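Local coordinates for protein MdcE (Pseudomonas aeruginosa, PDB 5VIP) that serves as the gamma subunit of biotin-independent malonate decarboxylase, probably with a transferase role in handling the carrier-bound malonyl group, at residues 59-64 with 85-90; 109-114 with 159-164; 147-152 with 170-175; 180-185 with 210-215. One frame throughout, in Å; residues are numbered along the deposited sequence.

Contact 1: 59-64 with 85-90; sequences RFLAVV and WGLAAA
Strand 59-63 and helix 85-90 run antiparallel, at 176° with their axes 10.3 Å apart, and L61 faces L87. They are the first strand and the helix of a beta-alpha-beta crossover, since helix 81-97 leads on to strand 106-113, the parallel neighbour of strand 56-63 in the main sheet. Branched aliphatic side chains suit this buried interface, because their methyls fill the layer between sheet and helix. CD2 of L61 reaches two partners, lying 4.0 Å from L87 CD2 and 4.1 Å from A90 CB; alanine's methyl is short enough to fit there. L87 divides its branches, for its CD1 meets V63 CG2 at 3.9 Å, the two side chains crossing at about a right angle. Y138 of helix 127-143 packs on both L61 and L87 and extends the apolar layer. At the polar end, R59 starts out extended and then bends at chi3 (-75°), bringing its guanidinium edge to the helix. D50 forms a salt bridge with NE of R59 and E93 one with NH1, which would hold the buried charge. The same NH1 also makes a weak, bent hydrogen bond of 2.9 Å to A90 O, with an angle of 125° at the hydrogen.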
loop_
_atom_site.group_PDB
_atom_site.type_symbol
_atom_site.label_atom_id
_atom_site.label_comp_id
_atom_site.label_asym_id
_atom_site.label_seq_id
_atom_site.Cartn_x
_atom_site.Cartn_y
_atom_site.Cartn_z
ATOM N N ARG A 59 -4.189 -20.027 7.488
ATOM C CA ARG A 59 -5.075 -19.805 6.356
ATOM C C ARG A 59 -4.234 -19.387 5.154
ATOM O O ARG A 59 -3.471 -18.418 5.228
ATOM C CB ARG A 59 -6.141 -18.749 6.692
ATOM C CG ARG A 59 -6.938 -18.237 5.493
ATOM C CD ARG A 59 -8.127 -17.376 5.953
ATOM N NE ARG A 59 -9.206 -18.205 6.492
ATOM C CZ ARG A 59 -10.475 -17.817 6.626
ATOM N NH1 ARG A 59 -10.850 -16.588 6.273
ATOM N NH2 ARG A 59 -11.377 -18.666 7.111
ATOM N N PHE A 60 -4.347 -20.146 4.066
ATOM C CA PHE A 60 -3.666 -19.835 2.810
ATOM C C PHE A 60 -4.515 -18.874 1.979
ATOM O O PHE A 60 -5.730 -19.032 1.883
ATOM C CB PHE A 60 -3.395 -21.107 1.986
ATOM C CG PHE A 60 -2.389 -22.055 2.603
ATOM C CD1 PHE A 60 -1.034 -21.938 2.319
ATOM C CD2 PHE A 60 -2.806 -23.083 3.440
ATOM C CE1 PHE A 60 -0.110 -22.819 2.869
ATOM C CE2 PHE A 60 -1.886 -23.966 3.996
ATOM C CZ PHE A 60 -0.539 -23.832 3.709
ATOM N N LEU A 61 -3.874 -17.890 1.358
ATOM C CA LEU A 61 -4.584 -16.971 0.478
ATOM C C LEU A 61 -3.786 -16.759 -0.781
ATOM O O LEU A 61 -2.602 -16.472 -0.722
ATOM C CB LEU A 61 -4.834 -15.611 1.149
ATOM C CG LEU A 61 -5.625 -15.596 2.450
ATOM C CD1 LEU A 61 -4.673 -15.413 3.618
ATOM C CD2 LEU A 61 -6.647 -14.478 2.409
ATOM N N ALA A 62 -4.451 -16.870 -1.917
ATOM C CA ALA A 62 -3.813 -16.647 -3.193
ATOM C C ALA A 62 -4.769 -15.940 -4.137
ATOM O O ALA A 62 -5.956 -16.278 -4.216
ATOM C CB ALA A 62 -3.345 -17.983 -3.805
ATOM N N VAL A 63 -4.245 -14.958 -4.854
ATOM C CA VAL A 63 -4.950 -14.408 -5.995
ATOM C C VAL A 63 -4.546 -15.211 -7.229
ATOM O O VAL A 63 -3.361 -15.472 -7.435
ATOM C CB VAL A 63 -4.622 -12.934 -6.189
ATOM C CG1 VAL A 63 -5.355 -12.387 -7.411
ATOM C CG2 VAL A 63 -4.994 -12.153 -4.930
ATOM N N VAL A 64 -5.520 -15.622 -8.037
ATOM C CA VAL A 64 -5.234 -16.455 -9.212
ATOM C C VAL A 64 -6.061 -15.982 -10.406
ATOM O O VAL A 64 -7.066 -15.292 -10.227
ATOM C CB VAL A 64 -5.544 -17.947 -8.932
ATOM C CG1 VAL A 64 -4.719 -18.465 -7.744
ATOM C CG2 VAL A 64 -7.036 -18.120 -8.672
ATOM N N TRP A 85 -11.301 -6.221 -2.487
ATOM C CA TRP A 85 -12.300 -6.294 -1.433
ATOM C C TRP A 85 -12.453 -7.726 -0.947
ATOM O O TRP A 85 -12.711 -7.946 0.229
ATOM C CB TRP A 85 -13.647 -5.739 -1.900
ATOM C CG TRP A 85 -13.680 -4.237 -2.037
ATOM C CD1 TRP A 85 -13.955 -3.524 -3.167
ATOM C CD2 TRP A 85 -13.435 -3.268 -1.000
ATOM N NE1 TRP A 85 -13.911 -2.169 -2.894
ATOM C CE2 TRP A 85 -13.588 -1.991 -1.573
ATOM C CE3 TRP A 85 -13.099 -3.360 0.358
ATOM C CZ2 TRP A 85 -13.414 -0.809 -0.836
ATOM C CZ3 TRP A 85 -12.939 -2.186 1.091
ATOM C CH2 TRP A 85 -13.089 -0.930 0.490
ATOM N N GLY A 86 -12.277 -8.697 -1.846
ATOM C CA GLY A 86 -12.356 -10.100 -1.463
ATOM C C GLY A 86 -11.300 -10.523 -0.452
ATOM O O GLY A 86 -11.582 -11.249 0.507
ATOM N N LEU A 87 -10.069 -10.070 -0.670
ATOM C CA LEU A 87 -8.983 -10.309 0.281
ATOM C C LEU A 87 -9.290 -9.687 1.636
ATOM O O LEU A 87 -9.096 -10.315 2.677
ATOM C CB LEU A 87 -7.657 -9.748 -0.259
ATOM C CG LEU A 87 -6.946 -10.605 -1.305
ATOM C CD1 LEU A 87 -5.740 -9.867 -1.875
ATOM C CD2 LEU A 87 -6.528 -11.928 -0.679
ATOM N N ALA A 88 -9.747 -8.438 1.615
ATOM C CA ALA A 88 -10.094 -7.724 2.832
ATOM C C ALA A 88 -11.111 -8.530 3.634
ATOM O O ALA A 88 -10.962 -8.724 4.848
ATOM C CB ALA A 88 -10.661 -6.334 2.493
ATOM N N ALA A 89 -12.136 -9.009 2.933
ATOM C CA ALA A 89 -13.199 -9.782 3.563
ATOM C C ALA A 89 -12.682 -11.103 4.144
ATOM O O ALA A 89 -13.022 -11.456 5.280
ATOM C CB ALA A 89 -14.329 -10.040 2.552
ATOM N N ALA A 90 -11.861 -11.825 3.374
ATOM C CA ALA A 90 -11.334 -13.116 3.825
ATOM C C ALA A 90 -10.374 -12.949 5.002
ATOM O O ALA A 90 -10.369 -13.755 5.932
ATOM C CB ALA A 90 -10.641 -13.850 2.672
#

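Contact 2: 109-114 with 159-164; sequences AIVDVP and GAFLAH
H164 reaches across to strand 109-113 and donates a hydrogen bond from NE2 to the backbone O of I110, 2.9 Å long and 152° at the hydrogen. The oxygen lies close to the plane of the imidazole, at its edge, whereas the donor stands well above the carbonyl plane of I110. With chi1 at 180°, CG of H164 lies opposite the backbone N and the ring extends straight toward the strand. Apolar neighbours line the ring: A109 CB touches CE1 at 3.7 Å, and V111 CG2 is 4.1 Å from CD2. The same V111 methyl lies 3.5 Å from the backbone O of H164, while its other branch, CG1, meets F161 CD1 at 4.1 Å. A160, one turn before H164, fits its CB against V113 CG2 at 3.6 Å; alanine's small methyl suits so close an approach, and the beta-branched valine offers a broad surface to it. In the second shell, Y138 OH is hydrogen-bonded to ND1 of H164, so both ring nitrogens are held and the rotation of the imidazole is fixed. Y166 stacks on F161, and V63 of the adjoining strand packs on both V113 and H164. Histidine suits this buried place because it can join a backbone carbonyl to a tyrosine hydroxyl while its carbons pack among methyls. Helix 159-163 runs nearly antiparallel to the strand, at 164°, and packs on part of one face of the central sheet, consistent with the layered alpha/beta core of a crotonase-type fold.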
loop_
_atom_site.group_PDB
_atom_site.type_symbol
_atom_site.label_atom_id
_atom_site.label_comp_id
_atom_site.label_asym_id
_atom_site.label_seq_id
_atom_site.Cartn_x
_atom_site.Cartn_y
_atom_site.Cartn_z
ATOM N N ALA A 109 0.266 -15.793 2.616
ATOM C CA ALA A 109 -0.062 -15.229 1.323
ATOM C C ALA A 109 0.838 -15.837 0.263
ATOM O O ALA A 109 2.055 -15.682 0.301
ATOM C CB ALA A 109 0.069 -13.700 1.333
ATOM N N ILE A 110 0.228 -16.542 -0.678
ATOM C CA ILE A 110 0.953 -17.067 -1.806
ATOM C C ILE A 110 0.865 -16.044 -2.922
ATOM O O ILE A 110 -0.220 -15.743 -3.428
ATOM C CB ILE A 110 0.389 -18.418 -2.270
ATOM C CG1 ILE A 110 0.476 -19.432 -1.127
ATOM C CG2 ILE A 110 1.121 -18.889 -3.503
ATOM C CD1 ILE A 110 -0.269 -20.734 -1.401
ATOM N N VAL A 111 2.013 -15.504 -3.302
ATOM C CA VAL A 111 2.024 -14.324 -4.145
ATOM C C VAL A 111 2.483 -14.626 -5.569
ATOM O O VAL A 111 3.632 -14.990 -5.801
ATOM C CB VAL A 111 2.929 -13.224 -3.540
ATOM C CG1 VAL A 111 2.926 -11.988 -4.431
ATOM C CG2 VAL A 111 2.467 -12.858 -2.116
ATOM N N ASP A 112 1.569 -14.471 -6.516
ATOM C CA ASP A 112 1.910 -14.508 -7.929
ATOM C C ASP A 112 0.898 -13.646 -8.660
ATOM O O ASP A 112 -0.113 -14.145 -9.171
ATOM C CB ASP A 112 1.923 -15.948 -8.473
ATOM C CG ASP A 112 2.155 -16.000 -9.980
ATOM O OD1 ASP A 112 2.863 -15.114 -10.529
ATOM O OD2 ASP A 112 1.611 -16.929 -10.623
ATOM N N VAL A 113 1.165 -12.341 -8.681
ATOM C CA VAL A 113 0.231 -11.366 -9.233
ATOM C C VAL A 113 0.961 -10.443 -10.195
ATOM O O VAL A 113 1.988 -9.846 -9.848
ATOM C CB VAL A 113 -0.444 -10.540 -8.113
ATOM C CG1 VAL A 113 -1.468 -11.388 -7.387
ATOM C CG2 VAL A 113 0.609 -10.017 -7.138
ATOM N N PRO A 114 0.447 -10.338 -11.426
ATOM C CA PRO A 114 1.106 -9.622 -12.521
ATOM C C PRO A 114 1.077 -8.101 -12.382
ATOM O O PRO A 114 2.036 -7.440 -12.777
ATOM C CB PRO A 114 0.309 -10.064 -13.747
ATOM C CG PRO A 114 -1.038 -10.414 -13.212
ATOM C CD PRO A 114 -0.806 -10.984 -11.851
ATOM N N GLY A 159 0.912 -2.372 -7.159
ATOM C CA GLY A 159 -0.182 -2.296 -6.201
ATOM C C GLY A 159 -0.764 -3.645 -5.822
ATOM O O GLY A 159 -1.331 -3.813 -4.738
ATOM N N ALA A 160 -0.645 -4.614 -6.724
ATOM C CA ALA A 160 -1.099 -5.965 -6.426
ATOM C C ALA A 160 -0.298 -6.549 -5.274
ATOM O O ALA A 160 -0.872 -7.167 -4.366
ATOM C CB ALA A 160 -0.997 -6.866 -7.679
ATOM N N PHE A 161 1.022 -6.360 -5.295
ATOM C CA PHE A 161 1.880 -6.844 -4.204
ATOM C C PHE A 161 1.647 -6.053 -2.904
ATOM O O PHE A 161 1.665 -6.625 -1.811
ATOM C CB PHE A 161 3.367 -6.777 -4.614
ATOM C CG PHE A 161 4.322 -7.401 -3.613
ATOM C CD1 PHE A 161 3.906 -8.406 -2.745
ATOM C CD2 PHE A 161 5.640 -6.971 -3.546
ATOM C CE1 PHE A 161 4.784 -8.970 -1.828
ATOM C CE2 PHE A 161 6.532 -7.538 -2.637
ATOM C CZ PHE A 161 6.098 -8.534 -1.771
ATOM N N LEU A 162 1.432 -4.744 -3.009
ATOM C CA LEU A 162 1.123 -3.957 -1.803
ATOM C C LEU A 162 -0.122 -4.525 -1.108
ATOM O O LEU A 162 -0.168 -4.645 0.125
ATOM C CB LEU A 162 0.912 -2.477 -2.152
ATOM C CG LEU A 162 2.177 -1.709 -2.544
ATOM C CD1 LEU A 162 1.858 -0.303 -3.041
ATOM C CD2 LEU A 162 3.146 -1.647 -1.368
ATOM N N ALA A 163 -1.111 -4.912 -1.911
ATOM C CA ALA A 163 -2.387 -5.405 -1.391
ATOM C C ALA A 163 -2.298 -6.850 -0.913
ATOM O O ALA A 163 -3.006 -7.252 0.004
ATOM C CB ALA A 163 -3.479 -5.284 -2.454
ATOM N N HIS A 164 -1.434 -7.629 -1.556
ATOM C CA HIS A 164 -1.375 -9.060 -1.297
ATOM C C HIS A 164 0.066 -9.504 -1.116
ATOM O O HIS A 164 0.743 -9.861 -2.081
ATOM C CB HIS A 164 -2.033 -9.826 -2.445
ATOM C CG HIS A 164 -2.020 -11.310 -2.265
ATOM N ND1 HIS A 164 -2.597 -11.934 -1.179
ATOM C CD2 HIS A 164 -1.517 -12.297 -3.046
ATOM C CE1 HIS A 164 -2.439 -13.243 -1.291
ATOM N NE2 HIS A 164 -1.793 -13.490 -2.418
#

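Contact 3: 147-152 with 170-175; sequences PLIGLL and RLIALH
I149 and I172 both carry CG1 opposite the carbonyl carbon (chi1 -59° and -63°), and the two side chains lie alongside each other, pointing the same way. The nearly extended chi2 of I172 carries its CD1 to 4.0 Å from I149 CG2. L151 turns differently: its CG is trans to the backbone N, which brings CD1 within 3.8 Å of I172 CG2 on the same face. The other face has L152 CB against A173 CB at 4.0 Å and, beside them, G150, whose bare CA leaves space for L171 CD2, also 4.0 Å away. Between these two layers runs a parallel beta pair in the main sheet, the strands joined by a crossover that includes helix 158-163. I172 is gripped at N and O by strand 148-152: its N donates to G150 O at 2.9 Å, and its O accepts from L152 N at 2.8 Å. The bond from L174 N to L152 O continues the pattern at 3.0 Å, whereas the one from R170 N to L148 O at the start of the pair is weak. Beta-branched and leucine side chains suit such inner strands, being wholly apolar and buried. The long arm of R170 instead leads off the pair to a salt bridge with D253 and a cation-pi contact with W224.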
loop_
_atom_site.group_PDB
_atom_site.type_symbol
_atom_site.label_atom_id
_atom_site.label_comp_id
_atom_site.label_asym_id
_atom_site.label_seq_id
_atom_site.Cartn_x
_atom_site.Cartn_y
_atom_site.Cartn_z
ATOM N N PRO A 147 0.392 -14.170 12.679
ATOM C CA PRO A 147 1.614 -14.216 11.880
ATOM C C PRO A 147 1.261 -14.141 10.402
ATOM O O PRO A 147 0.437 -14.928 9.931
ATOM C CB PRO A 147 2.235 -15.572 12.247
ATOM C CG PRO A 147 1.603 -15.938 13.574
ATOM C CD PRO A 147 0.215 -15.376 13.507
ATOM N N LEU A 148 1.851 -13.186 9.690
ATOM C CA LEU A 148 1.688 -13.099 8.242
ATOM C C LEU A 148 2.978 -13.461 7.558
ATOM O O LEU A 148 4.027 -12.882 7.857
ATOM C CB LEU A 148 1.301 -11.695 7.785
ATOM C CG LEU A 148 -0.133 -11.210 7.788
ATOM C CD1 LEU A 148 -0.685 -11.240 9.208
ATOM C CD2 LEU A 148 -0.118 -9.784 7.234
ATOM N N ILE A 149 2.890 -14.388 6.620
ATOM C CA ILE A 149 4.041 -14.775 5.824
ATOM C C ILE A 149 3.698 -14.630 4.363
ATOM O O ILE A 149 2.669 -15.146 3.897
ATOM C CB ILE A 149 4.483 -16.241 6.114
ATOM C CG1 ILE A 149 4.845 -16.401 7.595
ATOM C CG2 ILE A 149 5.661 -16.610 5.255
ATOM C CD1 ILE A 149 4.906 -17.839 8.064
ATOM N N GLY A 150 4.562 -13.930 3.631
ATOM C CA GLY A 150 4.376 -13.785 2.199
ATOM C C GLY A 150 5.291 -14.739 1.443
ATOM O O GLY A 150 6.510 -14.662 1.582
ATOM N N LEU A 151 4.713 -15.626 0.635
ATOM C CA LEU A 151 5.516 -16.558 -0.149
ATOM C C LEU A 151 5.497 -16.161 -1.618
ATOM O O LEU A 151 4.475 -16.272 -2.286
ATOM C CB LEU A 151 5.004 -17.989 0.028
ATOM C CG LEU A 151 5.776 -19.028 -0.789
ATOM C CD1 LEU A 151 7.212 -19.139 -0.282
ATOM C CD2 LEU A 151 5.079 -20.385 -0.758
ATOM N N LEU A 152 6.623 -15.662 -2.116
ATOM C CA LEU A 152 6.674 -15.176 -3.491
ATOM C C LEU A 152 7.046 -16.314 -4.429
ATOM O O LEU A 152 8.196 -16.732 -4.436
ATOM C CB LEU A 152 7.699 -14.043 -3.629
ATOM C CG LEU A 152 7.675 -12.930 -2.567
ATOM C CD1 LEU A 152 8.520 -11.739 -2.998
ATOM C CD2 LEU A 152 6.263 -12.505 -2.229
ATOM N N ARG A 170 7.126 -11.660 7.555
ATOM C CA ARG A 170 8.297 -12.269 6.919
ATOM C C ARG A 170 8.016 -12.551 5.457
ATOM O O ARG A 170 6.938 -13.035 5.113
ATOM C CB ARG A 170 8.701 -13.570 7.614
ATOM C CG ARG A 170 8.971 -13.455 9.100
ATOM C CD ARG A 170 10.318 -12.821 9.407
ATOM N NE ARG A 170 10.569 -12.934 10.837
ATOM C CZ ARG A 170 10.011 -12.149 11.757
ATOM N NH1 ARG A 170 9.182 -11.174 11.397
ATOM N NH2 ARG A 170 10.276 -12.340 13.038
ATOM N N LEU A 171 8.982 -12.221 4.602
ATOM C CA LEU A 171 8.876 -12.485 3.176
ATOM C C LEU A 171 9.850 -13.585 2.768
ATOM O O LEU A 171 11.051 -13.499 3.042
ATOM C CB LEU A 171 9.157 -11.223 2.360
ATOM C CG LEU A 171 8.122 -10.093 2.415
ATOM C CD1 LEU A 171 8.638 -8.910 1.625
ATOM C CD2 LEU A 171 6.777 -10.556 1.865
ATOM N N ILE A 172 9.319 -14.615 2.120
ATOM C CA ILE A 172 10.132 -15.705 1.577
ATOM C C ILE A 172 9.916 -15.779 0.080
ATOM O O ILE A 172 8.776 -15.789 -0.379
ATOM C CB ILE A 172 9.766 -17.062 2.217
ATOM C CG1 ILE A 172 10.068 -17.035 3.717
ATOM C CG2 ILE A 172 10.483 -18.230 1.501
ATOM C CD1 ILE A 172 9.325 -18.114 4.510
ATOM N N ALA A 173 10.999 -15.817 -0.693
ATOM C CA ALA A 173 10.868 -15.893 -2.138
ATOM C C ALA A 173 11.499 -17.179 -2.671
ATOM O O ALA A 173 12.526 -17.618 -2.166
ATOM C CB ALA A 173 11.519 -14.678 -2.800
ATOM N N LEU A 174 10.888 -17.765 -3.691
ATOM C CA LEU A 174 11.547 -18.825 -4.442
ATOM C C LEU A 174 12.666 -18.213 -5.290
ATOM O O LEU A 174 12.505 -17.135 -5.878
ATOM C CB LEU A 174 10.544 -19.583 -5.311
ATOM C CG LEU A 174 9.364 -20.159 -4.522
ATOM C CD1 LEU A 174 8.456 -20.981 -5.401
ATOM C CD2 LEU A 174 9.854 -20.956 -3.325
ATOM N N HIS A 175 13.814 -18.882 -5.318
ATOM C CA HIS A 175 14.967 -18.369 -6.038
ATOM C C HIS A 175 14.880 -18.862 -7.474
ATOM O O HIS A 175 15.455 -19.896 -7.827
ATOM C CB HIS A 175 16.274 -18.812 -5.366
ATOM C CG HIS A 175 17.502 -18.173 -5.941
ATOM N ND1 HIS A 175 18.290 -18.789 -6.890
ATOM C CD2 HIS A 175 18.081 -16.974 -5.696
ATOM C CE1 HIS A 175 19.298 -17.996 -7.208
ATOM N NE2 HIS A 175 19.194 -16.888 -6.497
#

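Contact 4: 180-185 with 210-215; sequences MVHAMG and MAYDID
H182 and Y212 form an offset stack, with planes 7° apart and centroids 3.7 Å from each other. It ties the end of strand 180-182, half of a small parallel two-stranded sheet of a probable crotonase-type fold, to the turn that leads into helix 214-219. From its CB, which is 3.5 Å from Y212 CE2, the H182 side chain passes to CG, lying over the tyrosine face 3.3 Å from the same CE2. CD2 then sits above the centre of the phenol ring. ND1, on one edge, accepts a nearly straight hydrogen bond from M184 N (3.2 Å, 171°), lying in the imidazole plane. NE2 at the far edge donates to M210 O, 2.8 Å away and near the ring plane, although the donor stands above the plane of that carbonyl. CE1, between these nitrogens, lies 3.5 Å from Y212 OH. Bonds at both nitrogens fix the rotation of the ring and keep it flat against Y212. Histidine suits the place because one ring can accept, donate and stack at once; tyrosine answers with a flat face and a hydroxyl. The CG of selenomethionine M180 rests 3.3 Å from Y212 O, a buried oxygen without a hydrogen-bonding partner in the model. D213 caps helix 214-219, and I214 CD1 meets V181 CG2. At the tip of the tyrosine, OH donates to M184 O at 2.8 Å.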
loop_
_atom_site.group_PDB
_atom_site.type_symbol
_atom_site.label_atom_id
_atom_site.label_comp_id
_atom_site.label_asym_id
_atom_site.label_seq_id
_atom_site.Cartn_x
_atom_site.Cartn_y
_atom_site.Cartn_z
HETATM N N MSE A 180 9.734 -12.107 -9.560
HETATM C CA MSE A 180 10.166 -10.733 -9.771
HETATM C C MSE A 180 9.347 -9.794 -8.910
HETATM O O MSE A 180 8.126 -9.908 -8.844
HETATM C CB MSE A 180 10.040 -10.343 -11.245
HETATM C CG MSE A 180 11.003 -11.100 -12.156
HETATM SE SE MSE A 180 10.636 -10.774 -14.046
HETATM C CE MSE A 180 8.940 -11.694 -14.232
ATOM N N VAL A 181 10.041 -8.889 -8.236
ATOM C CA VAL A 181 9.398 -7.838 -7.461
ATOM C C VAL A 181 9.728 -6.519 -8.138
ATOM O O VAL A 181 10.899 -6.260 -8.434
ATOM C CB VAL A 181 9.882 -7.805 -6.007
ATOM C CG1 VAL A 181 9.119 -6.730 -5.216
ATOM C CG2 VAL A 181 9.737 -9.175 -5.352
ATOM N N HIS A 182 8.714 -5.702 -8.412
ATOM C CA HIS A 182 8.965 -4.369 -8.966
ATOM C C HIS A 182 7.734 -3.487 -8.824
ATOM O O HIS A 182 6.664 -3.954 -8.446
ATOM C CB HIS A 182 9.369 -4.451 -10.445
ATOM C CG HIS A 182 10.321 -3.375 -10.881
ATOM N ND1 HIS A 182 9.901 -2.146 -11.341
ATOM C CD2 HIS A 182 11.676 -3.357 -10.949
ATOM C CE1 HIS A 182 10.951 -1.413 -11.665
ATOM N NE2 HIS A 182 12.042 -2.124 -11.433
ATOM N N ALA A 183 7.903 -2.215 -9.160
ATOM C CA ALA A 183 6.839 -1.226 -9.066
ATOM C C ALA A 183 6.098 -1.056 -10.390
ATOM O O ALA A 183 4.955 -0.605 -10.412
ATOM C CB ALA A 183 7.419 0.102 -8.600
HETATM N N MSE A 184 6.740 -1.427 -11.496
HETATM C CA MSE A 184 6.081 -1.373 -12.801
HETATM C C MSE A 184 6.592 -2.468 -13.735
HETATM O O MSE A 184 7.704 -2.985 -13.557
HETATM C CB MSE A 184 6.287 -0.002 -13.445
HETATM C CG MSE A 184 7.698 0.218 -13.957
HETATM SE SE MSE A 184 8.093 2.106 -14.339
HETATM C CE MSE A 184 8.552 2.677 -12.518
ATOM N N GLY A 185 5.772 -2.817 -14.724
ATOM C CA GLY A 185 6.135 -3.822 -15.710
ATOM C C GLY A 185 7.311 -3.406 -16.577
ATOM O O GLY A 185 7.550 -2.213 -16.784
HETATM N N MSE A 210 16.484 -1.093 -9.016
HETATM C CA MSE A 210 15.784 -0.947 -10.284
HETATM C C MSE A 210 15.627 -2.290 -10.991
HETATM O O MSE A 210 14.805 -2.444 -11.895
HETATM C CB MSE A 210 16.538 0.038 -11.170
HETATM C CG MSE A 210 15.853 0.395 -12.465
HETATM SE SE MSE A 210 17.007 1.616 -13.483
HETATM C CE MSE A 210 15.985 1.687 -15.137
ATOM N N ALA A 211 16.419 -3.263 -10.558
ATOM C CA ALA A 211 16.437 -4.579 -11.188
ATOM C C ALA A 211 15.189 -5.402 -10.863
ATOM O O ALA A 211 14.577 -5.237 -9.802
ATOM C CB ALA A 211 17.682 -5.336 -10.772
ATOM N N TYR A 212 14.831 -6.289 -11.788
ATOM C CA TYR A 212 13.642 -7.133 -11.663
ATOM C C TYR A 212 13.926 -8.495 -11.008
ATOM O O TYR A 212 13.020 -9.121 -10.454
ATOM C CB TYR A 212 13.005 -7.339 -13.047
ATOM C CG TYR A 212 12.247 -6.125 -13.534
ATOM C CD1 TYR A 212 12.914 -5.057 -14.131
ATOM C CD2 TYR A 212 10.870 -6.032 -13.373
ATOM C CE1 TYR A 212 12.228 -3.935 -14.566
ATOM C CE2 TYR A 212 10.172 -4.912 -13.803
ATOM C CZ TYR A 212 10.861 -3.861 -14.390
ATOM O OH TYR A 212 10.167 -2.752 -14.816
ATOM N N ASP A 213 15.174 -8.952 -11.063
ATOM C CA ASP A 213 15.518 -10.280 -10.548
ATOM C C ASP A 213 15.514 -10.347 -9.024
ATOM O O ASP A 213 15.700 -9.340 -8.337
ATOM C CB ASP A 213 16.887 -10.705 -11.053
ATOM C CG ASP A 213 18.000 -9.937 -10.384
ATOM O OD1 ASP A 213 18.247 -8.783 -10.793
ATOM O OD2 ASP A 213 18.607 -10.470 -9.435
ATOM N N ILE A 214 15.359 -11.553 -8.493
ATOM C CA ILE A 214 15.166 -11.716 -7.065
ATOM C C ILE A 214 16.481 -11.621 -6.278
ATOM O O ILE A 214 16.471 -11.328 -5.085
ATOM C CB ILE A 214 14.441 -13.054 -6.774
ATOM C CG1 ILE A 214 13.811 -13.030 -5.381
ATOM C CG2 ILE A 214 15.367 -14.245 -7.011
ATOM C CD1 ILE A 214 12.707 -11.972 -5.233
ATOM N N ASP A 215 17.621 -11.839 -6.936
ATOM C CA ASP A 215 18.897 -11.649 -6.249
ATOM C C ASP A 215 19.121 -10.173 -5.907
ATOM O O ASP A 215 19.530 -9.835 -4.793
ATOM C CB ASP A 215 20.052 -12.175 -7.096
ATOM C CG ASP A 215 20.229 -13.672 -6.961
ATOM O OD1 ASP A 215 19.960 -14.199 -5.864
ATOM O OD2 ASP A 215 20.628 -14.320 -7.949
#

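In the fold
Contacts 1, 2 and 3 all reach the main six-stranded sheet, through strands 56-63, 106-113, 148-152 and 170-174, which lie side by side in that order. Contact 1 closes along the chain before contact 2 opens; contacts 2 and 3 interleave, and contact 4 follows last. Centres of contacts 1 and 2 are about 10 Å apart and those of contacts 2 and 3 about 11 Å, and each pair touches. Centres of contacts 1 and 4 are about 23 Å apart, on opposite sides of the chain's centre, yet V181 packs on F161 of contact 2 and L152 of contact 3. V181 thus ties the two-stranded sheet to the main one, near a surface meeting another protein chain.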